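Local coordinates for protein neutral ceramidase (Pseudomonas aeruginosa, PDB 2ZXC) that hydrolyses the N-acyl bond of ceramides to release sphingosine and a free fatty acid, and also runs the reverse synthesis, using a zinc-dependent active site, at residues V302-L307 with R319-A324; A444-V449 with T465-W470; S596-S601 with I615-N620. All blocks are in the same frame, centred on the assembly; numbering follows the deposited sequence.

Overall arrangement
Contacts 1 and 2 are neighbours in the N-terminal domain, their centres 10 Å apart, and they touch: C322 N probably hydrogen-bonds to Y467 O, and L321 packs on Y467. Both also pack against helix 471-488 and strand 392-400. Contact 2 is the deeper, fully buried and running into the zinc site, while contact 1 is partly exposed at R306 and Q320. Contact 3 lies across the chain's centre, 42 Å from contact 2 between centres, and joins the two sheets of the C-terminal sandwich. The chemistry follows the setting: a turn met by backbone and leucine in contact 1, a bridging water and close packing beside the metal site in contact 2, purely side-chain packing in contact 3.

Contact 1. Residues V302-L307 with R319-A324; sequences VDFTRL and RQLCTA
L321 lays its CD2 methyl against the F304 ring, 3.4 Å from F304 CD2 and oblique to the ring plane. F304 opens a type II beta turn that ends at L307, and this turn carries the chain from strand 295-303 into the small antiparallel pair 308-309 with 319-320; L321 comes just after the return strand. The same CD2 also meets L307 CB at 4.0 Å, so one leucine branch is wedged between the first and last side chains of the turn. The chi1 of L321, -119°, lies off the staggered positions, and whether that reflects tight packing is uncertain. Its CB rests on the F304 carbonyl, and helix 471-488 covers the cluster through L478 and A474.

The backbones join at one end. L321 N donates to L307 O over 3.1 Å, and Q320 CA adds a CA-H...O contact to that same L307 oxygen at 3.2 Å. A second such contact runs the other way, from R306 CA to L321 O. On the outer side the Q320 amide lies across the base of the R306 side chain, NE2 to R306 CB 3.8 Å, while the guanidinium leads away and takes T305 CG2 on one face. Beyond L321, C322 is held through its disulfide to C370. Water 1 closes the far end of the contact: it donates to C322 O at 2.6 Å and, more weakly, to F304 O at 2.7 Å.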
loop_
_atom_site.group_PDB
_atom_site.type_symbol
_atom_site.label_atom_id
_atom_site.label_comp_id
_atom_site.label_asym_id
_atom_site.label_seq_id
_atom_site.Cartn_x
_atom_site.Cartn_y
_atom_site.Cartn_z
ATOM N N VAL A 302 -8.825 -18.985 6.437
ATOM C CA VAL A 302 -8.271 -20.007 7.311
ATOM C C VAL A 302 -8.162 -19.507 8.734
ATOM O O VAL A 302 -7.582 -18.454 8.980
ATOM C CB VAL A 302 -6.856 -20.435 6.855
ATOM C CG1 VAL A 302 -6.353 -21.568 7.731
ATOM C CG2 VAL A 302 -6.878 -20.860 5.387
ATOM N N ASP A 303 -8.738 -20.256 9.666
ATOM C CA ASP A 303 -8.655 -19.894 11.070
ATOM C C ASP A 303 -7.284 -20.391 11.523
ATOM O O ASP A 303 -7.034 -21.592 11.549
ATOM C CB ASP A 303 -9.772 -20.572 11.864
ATOM C CG ASP A 303 -9.681 -20.284 13.349
ATOM O OD1 ASP A 303 -9.183 -19.202 13.720
ATOM O OD2 ASP A 303 -10.113 -21.139 14.151
ATOM N N PHE A 304 -6.395 -19.461 11.854
ATOM C CA PHE A 304 -5.041 -19.799 12.268
ATOM C C PHE A 304 -4.921 -20.315 13.686
ATOM O O PHE A 304 -3.902 -20.900 14.045
ATOM C CB PHE A 304 -4.126 -18.584 12.096
ATOM C CG PHE A 304 -3.513 -18.479 10.725
ATOM C CD1 PHE A 304 -4.270 -18.754 9.588
ATOM C CD2 PHE A 304 -2.181 -18.108 10.569
ATOM C CE1 PHE A 304 -3.712 -18.664 8.316
ATOM C CE2 PHE A 304 -1.612 -18.015 9.298
ATOM C CZ PHE A 304 -2.380 -18.294 8.167
ATOM N N THR A 305 -5.959 -20.105 14.484
ATOM C CA THR A 305 -5.953 -20.538 15.875
ATOM C C THR A 305 -5.642 -22.015 16.049
ATOM O O THR A 305 -6.475 -22.877 15.781
ATOM C CB THR A 305 -7.294 -20.225 16.550
ATOM O OG1 THR A 305 -7.539 -18.817 16.465
ATOM C CG2 THR A 305 -7.269 -20.648 18.019
ATOM N N ARG A 306 -4.428 -22.300 16.498
ATOM C CA ARG A 306 -4.005 -23.673 16.720
ATOM C C ARG A 306 -4.127 -24.524 15.456
ATOM O O ARG A 306 -4.510 -25.690 15.507
ATOM C CB ARG A 306 -4.825 -24.280 17.865
ATOM C CG ARG A 306 -4.640 -23.543 19.194
ATOM C CD ARG A 306 -5.210 -24.333 20.364
ATOM N NE ARG A 306 -6.669 -24.399 20.319
ATOM C CZ ARG A 306 -7.475 -23.412 20.700
ATOM N NH1 ARG A 306 -8.792 -23.560 20.616
ATOM N NH2 ARG A 306 -6.966 -22.281 21.179
ATOM N N LEU A 307 -3.785 -23.929 14.319
ATOM C CA LEU A 307 -3.850 -24.622 13.038
ATOM C C LEU A 307 -2.841 -25.778 12.996
ATOM O O LEU A 307 -1.650 -25.590 13.266
ATOM C CB LEU A 307 -3.554 -23.634 11.900
ATOM C CG LEU A 307 -3.900 -23.998 10.451
ATOM C CD1 LEU A 307 -3.447 -22.876 9.540
ATOM C CD2 LEU A 307 -3.225 -25.281 10.043
ATOM N N ARG A 319 2.795 -29.990 14.528
ATOM C CA ARG A 319 2.760 -28.743 15.292
ATOM C C ARG A 319 1.446 -28.025 15.087
ATOM O O ARG A 319 0.722 -28.283 14.127
ATOM C CB ARG A 319 3.870 -27.786 14.859
ATOM C CG ARG A 319 5.250 -28.368 14.837
ATOM C CD ARG A 319 5.705 -28.772 16.214
ATOM N NE ARG A 319 7.129 -29.072 16.194
ATOM C CZ ARG A 319 7.996 -28.554 17.049
ATOM N NH1 ARG A 319 7.570 -27.721 17.988
ATOM N NH2 ARG A 319 9.283 -28.845 16.949
ATOM N N GLN A 320 1.158 -27.110 16.003
ATOM C CA GLN A 320 -0.035 -26.284 15.938
ATOM C C GLN A 320 0.436 -24.858 16.131
ATOM O O GLN A 320 1.277 -24.585 16.984
ATOM C CB GLN A 320 -1.032 -26.661 17.037
ATOM C CG GLN A 320 -1.789 -27.945 16.750
ATOM C CD GLN A 320 -2.899 -28.216 17.745
ATOM O OE1 GLN A 320 -3.715 -29.116 17.545
ATOM N NE2 GLN A 320 -2.935 -27.442 18.824
ATOM N N LEU A 321 -0.088 -23.955 15.313
ATOM C CA LEU A 321 0.260 -22.542 15.387
ATOM C C LEU A 321 -0.090 -21.985 16.766
ATOM O O LEU A 321 -1.066 -22.411 17.377
ATOM C CB LEU A 321 -0.522 -21.781 14.314
ATOM C CG LEU A 321 0.208 -21.026 13.205
ATOM C CD1 LEU A 321 1.463 -21.761 12.772
ATOM C CD2 LEU A 321 -0.752 -20.842 12.044
ATOM N N CYS A 322 0.703 -21.037 17.255
ATOM C CA CYS A 322 0.423 -20.422 18.548
ATOM C C CYS A 322 -0.572 -19.298 18.295
ATOM O O CYS A 322 -0.751 -18.869 17.151
ATOM C CB CYS A 322 1.680 -19.776 19.155
ATOM S SG CYS A 322 3.284 -20.542 18.816
ATOM N N THR A 323 -1.221 -18.817 19.350
ATOM C CA THR A 323 -2.121 -17.686 19.189
ATOM C C THR A 323 -1.152 -16.516 19.056
ATOM O O THR A 323 -0.019 -16.606 19.518
ATOM C CB THR A 323 -3.026 -17.477 20.416
ATOM O OG1 THR A 323 -2.277 -17.712 21.610
ATOM C CG2 THR A 323 -4.213 -18.415 20.365
ATOM N N ALA A 324 -1.592 -15.432 18.430
ATOM C CA ALA A 324 -0.751 -14.263 18.191
ATOM C C ALA A 324 -0.056 -13.610 19.387
ATOM O O ALA A 324 -0.635 -13.447 20.462
ATOM C CB ALA A 324 -1.555 -13.218 17.446
HETATM O O HOH W 1 -2.984 -19.244 15.931
#

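Contact 2. Residues A444-V449 with T465-W470; sequences AYASYV and TLYGPW. With ZN (zinc ion), chain C; 2ED (N-[(1R,2R,3E)-2-hydroxy-1-(hydroxymethyl)heptadec-3-en-1-yl]acetamide), chain D; FMT (formic acid), chain E.
A446 and Y448 turn their carbonyls toward L466, and water 2 fills the position between them. It accepts the L466 N-H and lies within bonding distance of A446 O (2.7 Å) and Y448 O (2.6 Å), with more acceptors around it than it has protons. No direct hydrogen bond joins the segments; the closest approach is a CA-H...O contact from T465 CA to Y448 O, 3.0 Å and nearly straight at 162°.

Apolar packing completes the join. L466 CG sits on S447 CB at 3.8 Å, and A446 CB meets the edge of the Y467 ring near its plane, 3.8 Å from Y467 OH, a hydroxyl hydrogen-bonded to P390 O.

Polar and metal bonds lie on the other side of 444-449. Y445 N holds a formate, probably from the crystallisation liquor, that also binds Q68 and S106; Y445 OH bonds to E411. With chi1 -68° the Y448 ring leads away from T465, and its OH reaches zinc at 2.4 Å and hydrogen-bonds to R160. The bound ceramide's amide O2 is 3.1 Å from Y448 OH. With H97, H204, E411 and water 3, this is the five-ligand zinc centre of neutral ceramidase.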
loop_
_atom_site.group_PDB
_atom_site.type_symbol
_atom_site.label_atom_id
_atom_site.label_comp_id
_atom_site.label_asym_id
_atom_site.label_seq_id
_atom_site.Cartn_x
_atom_site.Cartn_y
_atom_site.Cartn_z
ATOM N N ALA A 444 -5.393 -9.040 3.496
ATOM C CA ALA A 444 -5.441 -8.766 4.932
ATOM C C ALA A 444 -4.011 -8.492 5.337
ATOM O O ALA A 444 -3.098 -8.554 4.506
ATOM C CB ALA A 444 -5.993 -9.963 5.708
ATOM N N TYR A 445 -3.805 -8.177 6.607
ATOM C CA TYR A 445 -2.464 -7.914 7.085
ATOM C C TYR A 445 -2.291 -8.559 8.448
ATOM O O TYR A 445 -2.983 -8.204 9.410
ATOM C CB TYR A 445 -2.215 -6.419 7.190
ATOM C CG TYR A 445 -0.827 -6.098 7.680
ATOM C CD1 TYR A 445 0.265 -6.166 6.820
ATOM C CD2 TYR A 445 -0.601 -5.766 9.018
ATOM C CE1 TYR A 445 1.558 -5.911 7.277
ATOM C CE2 TYR A 445 0.681 -5.512 9.489
ATOM C CZ TYR A 445 1.755 -5.590 8.611
ATOM O OH TYR A 445 3.025 -5.372 9.071
ATOM N N ALA A 446 -1.371 -9.516 8.519
ATOM C CA ALA A 446 -1.095 -10.227 9.759
ATOM C C ALA A 446 0.391 -10.150 10.101
ATOM O O ALA A 446 1.028 -11.150 10.415
ATOM C CB ALA A 446 -1.542 -11.685 9.640
ATOM N N SER A 447 0.928 -8.942 10.016
ATOM C CA SER A 447 2.314 -8.674 10.340
ATOM C C SER A 447 3.350 -9.417 9.517
ATOM O O SER A 447 3.212 -9.547 8.296
ATOM C CB SER A 447 2.545 -8.923 11.831
ATOM O OG SER A 447 1.745 -8.043 12.605
ATOM N N TYR A 448 4.381 -9.919 10.190
ATOM C CA TYR A 448 5.482 -10.585 9.509
ATOM C C TYR A 448 5.575 -12.098 9.531
ATOM O O TYR A 448 5.093 -12.774 10.441
ATOM C CB TYR A 448 6.807 -10.029 10.025
ATOM C CG TYR A 448 7.062 -8.594 9.644
ATOM C CD1 TYR A 448 6.423 -7.542 10.303
ATOM C CD2 TYR A 448 7.950 -8.286 8.619
ATOM C CE1 TYR A 448 6.679 -6.212 9.942
ATOM C CE2 TYR A 448 8.205 -6.976 8.252
ATOM C CZ TYR A 448 7.579 -5.951 8.917
ATOM O OH TYR A 448 7.918 -4.669 8.578
ATOM N N VAL A 449 6.226 -12.620 8.500
ATOM C CA VAL A 449 6.445 -14.046 8.375
ATOM C C VAL A 449 7.928 -14.261 8.126
ATOM O O VAL A 449 8.519 -13.724 7.185
ATOM C CB VAL A 449 5.646 -14.662 7.223
ATOM C CG1 VAL A 449 5.910 -16.159 7.180
ATOM C CG2 VAL A 449 4.159 -14.393 7.409
ATOM N N THR A 465 6.458 -12.083 14.013
ATOM C CA THR A 465 5.909 -13.244 13.332
ATOM C C THR A 465 4.961 -13.779 14.398
ATOM O O THR A 465 5.329 -14.586 15.249
ATOM C CB THR A 465 7.015 -14.248 12.967
ATOM O OG1 THR A 465 7.860 -13.658 11.968
ATOM C CG2 THR A 465 6.424 -15.536 12.422
ATOM N N LEU A 466 3.740 -13.259 14.339
ATOM C CA LEU A 466 2.655 -13.524 15.282
ATOM C C LEU A 466 2.359 -14.919 15.791
ATOM O O LEU A 466 2.240 -15.129 16.999
ATOM C CB LEU A 466 1.340 -12.962 14.722
ATOM C CG LEU A 466 1.270 -11.483 14.334
ATOM C CD1 LEU A 466 -0.154 -11.153 13.877
ATOM C CD2 LEU A 466 1.656 -10.611 15.522
ATOM N N TYR A 467 2.234 -15.874 14.881
ATOM C CA TYR A 467 1.834 -17.212 15.271
ATOM C C TYR A 467 2.889 -18.238 15.652
ATOM O O TYR A 467 2.619 -19.433 15.634
ATOM C CB TYR A 467 0.913 -17.752 14.183
ATOM C CG TYR A 467 -0.113 -16.712 13.763
ATOM C CD1 TYR A 467 -1.200 -16.397 14.579
ATOM C CD2 TYR A 467 0.046 -15.994 12.581
ATOM C CE1 TYR A 467 -2.102 -15.383 14.223
ATOM C CE2 TYR A 467 -0.837 -14.990 12.218
ATOM C CZ TYR A 467 -1.908 -14.683 13.040
ATOM O OH TYR A 467 -2.763 -13.661 12.679
ATOM N N GLY A 468 4.081 -17.777 16.018
ATOM C CA GLY A 468 5.117 -18.708 16.423
ATOM C C GLY A 468 6.135 -19.061 15.355
ATOM O O GLY A 468 6.016 -18.638 14.203
ATOM N N PRO A 469 7.142 -19.870 15.717
ATOM C CA PRO A 469 8.218 -20.310 14.829
ATOM C C PRO A 469 7.785 -21.025 13.554
ATOM O O PRO A 469 8.517 -21.017 12.552
ATOM C CB PRO A 469 9.063 -21.207 15.736
ATOM C CG PRO A 469 8.029 -21.822 16.649
ATOM C CD PRO A 469 7.190 -20.603 16.998
ATOM N N TRP A 470 6.603 -21.634 13.581
ATOM C CA TRP A 470 6.126 -22.375 12.416
ATOM C C TRP A 470 5.115 -21.644 11.552
ATOM O O TRP A 470 4.404 -22.263 10.764
ATOM C CB TRP A 470 5.558 -23.722 12.862
ATOM C CG TRP A 470 6.581 -24.516 13.588
ATOM C CD1 TRP A 470 6.577 -24.847 14.913
ATOM C CD2 TRP A 470 7.811 -25.005 13.051
ATOM N NE1 TRP A 470 7.736 -25.510 15.235
ATOM C CE2 TRP A 470 8.512 -25.622 14.111
ATOM C CE3 TRP A 470 8.393 -24.984 11.775
ATOM C CZ2 TRP A 470 9.777 -26.211 13.938
ATOM C CZ3 TRP A 470 9.655 -25.569 11.601
ATOM C CH2 TRP A 470 10.329 -26.176 12.682
HETATM ZN ZN ZN C . 6.861 -3.685 6.627
HETATM O O2 2ED D . 8.205 -1.913 10.008
HETATM O O3 2ED D . 8.082 1.685 12.846
HETATM O O1 2ED D . 10.510 -1.937 12.343
HETATM C C1 2ED D . 9.310 0.021 11.599
HETATM C C2 2ED D . 10.646 -0.537 12.076
HETATM C C3 2ED D . 11.068 0.178 13.338
HETATM C C4 2ED D . 11.765 -0.469 14.267
HETATM C C5 2ED D . 12.138 -1.918 14.059
HETATM C C6 2ED D . 12.860 -2.435 15.284
HETATM C C18 2ED D . 8.810 -1.007 9.460
HETATM C C19 2ED D . 8.959 -0.931 7.969
HETATM N N 2ED D . 9.383 -0.021 10.147
HETATM C C 2ED D . 9.180 1.499 11.945
HETATM C C FMT E . -6.031 -6.891 9.468
HETATM O O1 FMT E . -6.092 -7.424 8.327
HETATM O O2 FMT E . -6.869 -6.067 9.905
HETATM O O HOH W 2 2.752 -12.829 11.631
HETATM O O HOH W 3 6.717 -2.091 7.703
#

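Contact 3. Residues S596-S601 with I615-N620; sequences SKATIS and IRHYGN
Strands 596-601 and 615-620 run roughly antiparallel, at 143° between their directions, but their axes come no closer than 9.1 Å, with A598 and H617 the nearest pair of CA atoms at 8.0 Å. That spacing belongs to two sheets packed face to face, and no hydrogen bond crosses between the segments. Strand 595-603 sits between 539-546 and 584-591 in one sheet, strand 611-622 between 560-564 and 629-642 in the other, giving the beta-sandwich of the C-terminal domain.

In H617, CG lies anti to the backbone N (chi1 168°), which carries the imidazole across to A598. The A598 methyl comes down over one ring face as a CH-pi contact, CB 3.8 Å from the centroid and 21° off the normal, with CE1 its closest ring atom at 3.6 Å. On the opposite face G619 N lies toward the rim, so the ring is sandwiched between its own strand and the facing sheet. I600 crosses H617 obliquely, its CD1 touching H617 CB at 3.8 Å.

One step further along, I600 meets I615. The two isoleucines lie side by side, pointing opposite ways, and touch through their CG2 branches at 4.0 Å. F639 packs on I615 from strand 629-642 and F544 on I600 from strand 539-546; the F544 ring also meets that of H617. The I600 side chain is about 8 Å from the bound magnesium ion.

All contact between the segments is thus carbon packing and a ring face, and the one strongly polar group buried in it is satisfied on its own side of the sandwich, by F559 O just ahead of strand 560-564: H617 ND1 hydrogen-bonds to that carbonyl, so ND1 carries the proton, and this bond probably sets the rotation that offers a ring face to A598.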
loop_
_atom_site.group_PDB
_atom_site.type_symbol
_atom_site.label_atom_id
_atom_site.label_comp_id
_atom_site.label_asym_id
_atom_site.label_seq_id
_atom_site.Cartn_x
_atom_site.Cartn_y
_atom_site.Cartn_z
ATOM N N SER A 596 -6.501 27.949 9.765
ATOM C CA SER A 596 -5.511 27.052 9.187
ATOM C C SER A 596 -4.967 27.610 7.886
ATOM O O SER A 596 -5.608 28.429 7.217
ATOM C CB SER A 596 -6.114 25.669 8.952
ATOM O OG SER A 596 -7.263 25.754 8.144
ATOM N N LYS A 597 -3.779 27.149 7.522
ATOM C CA LYS A 597 -3.146 27.636 6.322
ATOM C C LYS A 597 -2.789 26.566 5.300
ATOM O O LYS A 597 -2.239 25.518 5.635
ATOM C CB LYS A 597 -1.886 28.406 6.688
ATOM C CG LYS A 597 -1.204 28.963 5.478
ATOM C CD LYS A 597 0.275 28.717 5.521
ATOM C CE LYS A 597 0.992 29.798 6.267
ATOM N NZ LYS A 597 2.447 29.698 5.969
ATOM N N ALA A 598 -3.105 26.857 4.045
ATOM C CA ALA A 598 -2.809 25.961 2.947
ATOM C C ALA A 598 -1.591 26.519 2.246
ATOM O O ALA A 598 -1.643 27.596 1.660
ATOM C CB ALA A 598 -3.981 25.898 1.973
ATOM N N THR A 599 -0.484 25.801 2.328
ATOM C CA THR A 599 0.728 26.235 1.664
ATOM C C THR A 599 0.881 25.337 0.458
ATOM O O THR A 599 0.943 24.111 0.573
ATOM C CB THR A 599 1.948 26.103 2.573
ATOM O OG1 THR A 599 1.773 26.946 3.717
ATOM C CG2 THR A 599 3.207 26.516 1.836
ATOM N N ILE A 600 0.910 25.959 -0.710
ATOM C CA ILE A 600 1.032 25.226 -1.950
ATOM C C ILE A 600 2.325 25.612 -2.639
ATOM O O ILE A 600 2.637 26.795 -2.783
ATOM C CB ILE A 600 -0.168 25.521 -2.864
ATOM C CG1 ILE A 600 -1.455 25.068 -2.158
ATOM C CG2 ILE A 600 0.012 24.817 -4.205
ATOM C CD1 ILE A 600 -2.730 25.421 -2.875
ATOM N N SER A 601 3.082 24.602 -3.046
ATOM C CA SER A 601 4.349 24.833 -3.716
ATOM C C SER A 601 4.390 24.135 -5.063
ATOM O O SER A 601 3.707 23.133 -5.284
ATOM C CB SER A 601 5.509 24.354 -2.835
ATOM O OG SER A 601 5.299 23.033 -2.373
ATOM N N ILE A 615 -1.934 30.194 -9.319
ATOM C CA ILE A 615 -2.278 29.024 -8.531
ATOM C C ILE A 615 -3.633 29.163 -7.873
ATOM O O ILE A 615 -3.950 30.187 -7.269
ATOM C CB ILE A 615 -1.201 28.748 -7.460
ATOM C CG1 ILE A 615 0.117 28.382 -8.158
ATOM C CG2 ILE A 615 -1.665 27.636 -6.513
ATOM C CD1 ILE A 615 1.271 28.095 -7.217
ATOM N N ARG A 616 -4.436 28.116 -8.002
ATOM C CA ARG A 616 -5.765 28.102 -7.427
ATOM C C ARG A 616 -5.840 27.068 -6.314
ATOM O O ARG A 616 -5.300 25.971 -6.436
ATOM C CB ARG A 616 -6.791 27.785 -8.515
ATOM C CG ARG A 616 -8.221 27.810 -8.027
ATOM C CD ARG A 616 -9.191 27.837 -9.190
ATOM N NE ARG A 616 -10.571 27.819 -8.722
ATOM C CZ ARG A 616 -11.633 27.855 -9.519
ATOM N NH1 ARG A 616 -12.851 27.833 -8.995
ATOM N NH2 ARG A 616 -11.481 27.917 -10.835
ATOM N N HIS A 617 -6.504 27.436 -5.225
ATOM C CA HIS A 617 -6.668 26.547 -4.084
ATOM C C HIS A 617 -8.144 26.234 -3.872
ATOM O O HIS A 617 -8.998 27.102 -4.022
ATOM C CB HIS A 617 -6.093 27.189 -2.813
ATOM C CG HIS A 617 -6.478 26.482 -1.548
ATOM N ND1 HIS A 617 -6.200 25.152 -1.324
ATOM C CD2 HIS A 617 -7.157 26.912 -0.457
ATOM C CE1 HIS A 617 -6.693 24.790 -0.152
ATOM N NE2 HIS A 617 -7.279 25.840 0.396
ATOM N N TYR A 618 -8.432 24.979 -3.540
ATOM C CA TYR A 618 -9.793 24.532 -3.271
ATOM C C TYR A 618 -9.739 23.919 -1.881
ATOM O O TYR A 618 -8.834 23.134 -1.580
ATOM C CB TYR A 618 -10.229 23.453 -4.263
ATOM C CG TYR A 618 -10.331 23.891 -5.701
ATOM C CD1 TYR A 618 -11.546 24.315 -6.241
ATOM C CD2 TYR A 618 -9.221 23.845 -6.536
ATOM C CE1 TYR A 618 -11.651 24.674 -7.584
ATOM C CE2 TYR A 618 -9.313 24.201 -7.878
ATOM C CZ TYR A 618 -10.526 24.610 -8.396
ATOM O OH TYR A 618 -10.607 24.923 -9.735
ATOM N N GLY A 619 -10.699 24.271 -1.036
ATOM C CA GLY A 619 -10.719 23.730 0.304
ATOM C C GLY A 619 -12.136 23.637 0.820
ATOM O O GLY A 619 -13.088 23.893 0.092
ATOM N N ASN A 620 -12.278 23.258 2.079
ATOM C CA ASN A 620 -13.592 23.153 2.674
ATOM C C ASN A 620 -13.483 23.589 4.120
ATOM O O ASN A 620 -12.513 23.270 4.797
ATOM C CB ASN A 620 -14.110 21.721 2.568
ATOM C CG ASN A 620 -14.169 21.238 1.133
ATOM O OD1 ASN A 620 -13.137 20.914 0.528
ATOM N ND2 ASN A 620 -15.379 21.211 0.565
#